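Local coordinates for protein endonuclease V (Bacillus subtilis, PDB 3GA2) that probably repairs deaminated bases in DNA, using magnesium to nick the duplex at the second phosphodiester bond 3' to a deoxyinosine, at residues E55-I63 against E74-I82. The protein carries 1 engineered substitution. Sequence-based numbering, arbitrary orientation.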
loop_
_atom_site.group_PDB
_atom_site.type_symbol
_atom_site.label_atom_id
_atom_site.label_comp_id
_atom_site.label_asym_id
_atom_site.label_seq_id
_atom_site.Cartn_x
_atom_site.Cartn_y
_atom_site.Cartn_z
ATOM N N GLU A 55 13.423 20.678 6.435
ATOM C CA GLU A 55 13.101 19.877 5.259
ATOM C C GLU A 55 12.385 18.592 5.655
ATOM O O GLU A 55 12.702 17.981 6.675
ATOM C CB GLU A 55 14.367 19.537 4.467
ATOM C CG GLU A 55 15.091 20.749 3.901
ATOM C CD GLU A 55 15.893 21.486 4.951
ATOM O OE1 GLU A 55 16.363 22.608 4.666
ATOM O OE2 GLU A 55 16.062 20.934 6.058
ATOM N N PRO A 56 11.404 18.164 4.846
ATOM C CA PRO A 56 10.634 16.947 5.111
ATOM C C PRO A 56 11.369 15.675 4.689
ATOM O O PRO A 56 11.901 15.595 3.583
ATOM C CB PRO A 56 9.369 17.174 4.298
ATOM C CG PRO A 56 9.911 17.842 3.073
ATOM C CD PRO A 56 10.889 18.856 3.649
ATOM N N TYR A 57 11.394 14.685 5.576
ATOM C CA TYR A 57 12.053 13.417 5.282
ATOM C C TYR A 57 11.086 12.244 5.336
ATOM O O TYR A 57 9.960 12.368 5.821
ATOM C CB TYR A 57 13.196 13.150 6.265
ATOM C CG TYR A 57 14.412 14.020 6.067
ATOM C CD1 TYR A 57 14.412 15.357 6.464
ATOM C CD2 TYR A 57 15.572 13.505 5.490
ATOM C CE1 TYR A 57 15.539 16.161 6.293
ATOM C CE2 TYR A 57 16.702 14.299 5.315
ATOM C CZ TYR A 57 16.678 15.624 5.720
ATOM O OH TYR A 57 17.797 16.406 5.552
ATOM N N GLY A 58 11.544 11.098 4.846
ATOM C CA GLY A 58 10.708 9.914 4.850
ATOM C C GLY A 58 11.505 8.627 4.866
ATOM O O GLY A 58 12.586 8.538 4.283
ATOM N N VAL A 59 10.970 7.625 5.552
ATOM C CA VAL A 59 11.620 6.327 5.630
ATOM C C VAL A 59 10.630 5.238 5.243
ATOM O O VAL A 59 9.565 5.108 5.847
ATOM C CB VAL A 59 12.132 6.028 7.051
ATOM C CG1 VAL A 59 12.806 4.666 7.080
ATOM C CG2 VAL A 59 13.105 7.099 7.488
ATOM N N CYS A 60 10.988 4.457 4.232
ATOM C CA CYS A 60 10.133 3.369 3.781
ATOM C C CYS A 60 10.717 2.043 4.232
ATOM O O CYS A 60 11.897 1.774 4.013
ATOM C CB CYS A 60 10.018 3.357 2.255
ATOM S SG CYS A 60 9.266 1.828 1.603
ATOM N N CYS A 61 9.888 1.226 4.869
ATOM C CA CYS A 61 10.313 -0.085 5.329
ATOM C C CYS A 61 9.511 -1.157 4.614
ATOM O O CYS A 61 8.303 -1.019 4.404
ATOM C CB CYS A 61 10.087 -0.255 6.833
ATOM S SG CYS A 61 11.166 0.702 7.914
ATOM N N ILE A 62 10.196 -2.225 4.238
ATOM C CA ILE A 62 9.556 -3.355 3.593
ATOM C C ILE A 62 9.872 -4.545 4.483
ATOM O O ILE A 62 11.035 -4.821 4.779
ATOM C CB ILE A 62 10.113 -3.608 2.176
ATOM C CG1 ILE A 62 9.727 -2.452 1.249
ATOM C CG2 ILE A 62 9.569 -4.926 1.626
ATOM C CD1 ILE A 62 10.262 -2.589 -0.167
ATOM N N ILE A 63 8.827 -5.225 4.935
ATOM C CA ILE A 63 8.980 -6.392 5.787
ATOM C C ILE A 63 8.474 -7.581 4.991
ATOM O O ILE A 63 7.329 -7.581 4.553
ATOM C CB ILE A 63 8.126 -6.280 7.061
ATOM C CG1 ILE A 63 8.396 -4.946 7.754
ATOM C CG2 ILE A 63 8.430 -7.445 7.988
ATOM C CD1 ILE A 63 9.830 -4.771 8.218
ATOM N N GLU A 74 13.023 -11.174 5.957
ATOM C CA GLU A 74 13.858 -10.087 5.469
ATOM C C GLU A 74 13.274 -8.713 5.795
ATOM O O GLU A 74 12.057 -8.520 5.806
ATOM C CB GLU A 74 14.068 -10.224 3.950
ATOM C CG GLU A 74 14.853 -9.069 3.323
ATOM C CD GLU A 74 15.216 -9.309 1.864
ATOM O OE1 GLU A 74 14.348 -9.758 1.084
ATOM O OE2 GLU A 74 16.372 -9.031 1.489
ATOM N N LYS A 75 14.159 -7.764 6.071
ATOM C CA LYS A 75 13.748 -6.400 6.369
ATOM C C LYS A 75 14.716 -5.435 5.699
ATOM O O LYS A 75 15.933 -5.607 5.777
ATOM C CB LYS A 75 13.725 -6.149 7.883
ATOM C CG LYS A 75 12.704 -6.989 8.629
ATOM C CD LYS A 75 12.377 -6.415 9.998
ATOM C CE LYS A 75 13.572 -6.436 10.927
ATOM N NZ LYS A 75 13.222 -5.897 12.270
ATOM N N VAL A 76 14.170 -4.441 5.012
ATOM C CA VAL A 76 14.987 -3.436 4.340
ATOM C C VAL A 76 14.317 -2.095 4.511
ATOM O O VAL A 76 13.145 -2.020 4.876
ATOM C CB VAL A 76 15.120 -3.703 2.817
ATOM C CG1 VAL A 76 15.881 -4.992 2.572
ATOM C CG2 VAL A 76 13.736 -3.755 2.172
ATOM N N HIS A 77 15.055 -1.027 4.251
ATOM C CA HIS A 77 14.468 0.288 4.368
ATOM C C HIS A 77 15.213 1.271 3.490
ATOM O O HIS A 77 16.350 1.034 3.082
ATOM C CB HIS A 77 14.473 0.762 5.825
ATOM C CG HIS A 77 15.831 1.103 6.346
ATOM N ND1 HIS A 77 16.460 2.296 6.059
ATOM C CD2 HIS A 77 16.697 0.396 7.107
ATOM C CE1 HIS A 77 17.654 2.307 6.619
ATOM N NE2 HIS A 77 17.824 1.163 7.261
ATOM N N SER A 78 14.543 2.372 3.193
ATOM C CA SER A 78 15.101 3.418 2.369
ATOM C C SER A 78 14.858 4.703 3.149
ATOM O O SER A 78 13.834 4.837 3.823
ATOM C CB SER A 78 14.370 3.454 1.025
ATOM O OG SER A 78 15.024 4.311 0.108
HETATM N N MSE A 79 15.798 5.640 3.076
HETATM C CA MSE A 79 15.658 6.904 3.790
HETATM C C MSE A 79 16.244 8.046 2.970
HETATM O O MSE A 79 17.270 7.881 2.313
HETATM C CB MSE A 79 16.351 6.808 5.155
HETATM C CG MSE A 79 16.111 7.989 6.089
HETATM SE SE MSE A 79 17.352 9.462 5.845
HETATM C CE MSE A 79 18.807 8.777 6.919
ATOM N N GLY A 80 15.573 9.195 3.002
ATOM C CA GLY A 80 16.031 10.357 2.260
ATOM C C GLY A 80 15.057 11.524 2.338
ATOM O O GLY A 80 13.890 11.341 2.683
ATOM N N ARG A 81 15.527 12.727 2.017
ATOM C CA ARG A 81 14.667 13.908 2.061
ATOM C C ARG A 81 13.558 13.776 1.025
ATOM O O ARG A 81 13.823 13.581 -0.162
ATOM C CB ARG A 81 15.480 15.179 1.787
ATOM C CG ARG A 81 14.696 16.475 1.981
ATOM C CD ARG A 81 15.572 17.694 1.749
ATOM N NE ARG A 81 15.986 17.814 0.353
ATOM C CZ ARG A 81 15.162 18.114 -0.646
ATOM N NH1 ARG A 81 13.875 18.328 -0.406
ATOM N NH2 ARG A 81 15.626 18.197 -1.885
ATOM N N ILE A 82 12.315 13.876 1.479
ATOM C CA ILE A 82 11.170 13.765 0.587
ATOM C C ILE A 82 11.005 15.069 -0.189
ATOM O O ILE A 82 11.230 16.150 0.353
ATOM C CB ILE A 82 9.877 13.481 1.384
ATOM C CG1 ILE A 82 8.971 12.551 0.581
ATOM C CG2 ILE A 82 9.148 14.779 1.699
ATOM C CD1 ILE A 82 9.464 11.123 0.545
#
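The ring of Y57 lies with one face against the backbone of R81: CA of R81 makes a CH-pi contact 4.0 Å from the ring centroid, and CB of R81 sits over the same face toward the rim. With CG anti to its carbonyl carbon (chi1 -72°), the tyrosine swings its CD2 and CE2 atoms onto the neighbouring strand. The guanidinium plane of R81 stands nearly upright to the ring, 86° apart, and the aliphatic part of the arginine runs on past P56 to bring CD within 3.5 Å of E55 CB. With an alanine here in place of Y57, the CH-pi contact would be lost and CA and CB of R81 would probably lie beside a gap. I82 N donates to P56 O at 2.7 Å, and I82 CG2 packs tightly on P56 CG. The imidazole of H77 leads away from the other strand, while CB of H77 touches C61 SG. On that face V59 CG2 presses on CG of selenomethionine M79, a tight 3.4 Å, and CD1 of I63 lies beside the methylenes of K75, whose NZ forms a salt bridge with E225 of helix 217-235. On the other face I62 CB meets V76 CG2 at 3.6 Å, and helix 96-105 packs on I62 and S78. Paired backbone bonds join C60 with S78 and I62 with V76; I62 N gives V76 O a nearly straight bond (3.0 Å, 171° at the hydrogen). This antiparallel hairpin ends the RNase H-like sheet, and C61 is hydrogen-bonded through its backbone to D46 of strand 41-52, a predicted magnesium ligand. Backbone hydrogen bonds set the register, and mainly carbon-to-carbon contacts pack on the faces.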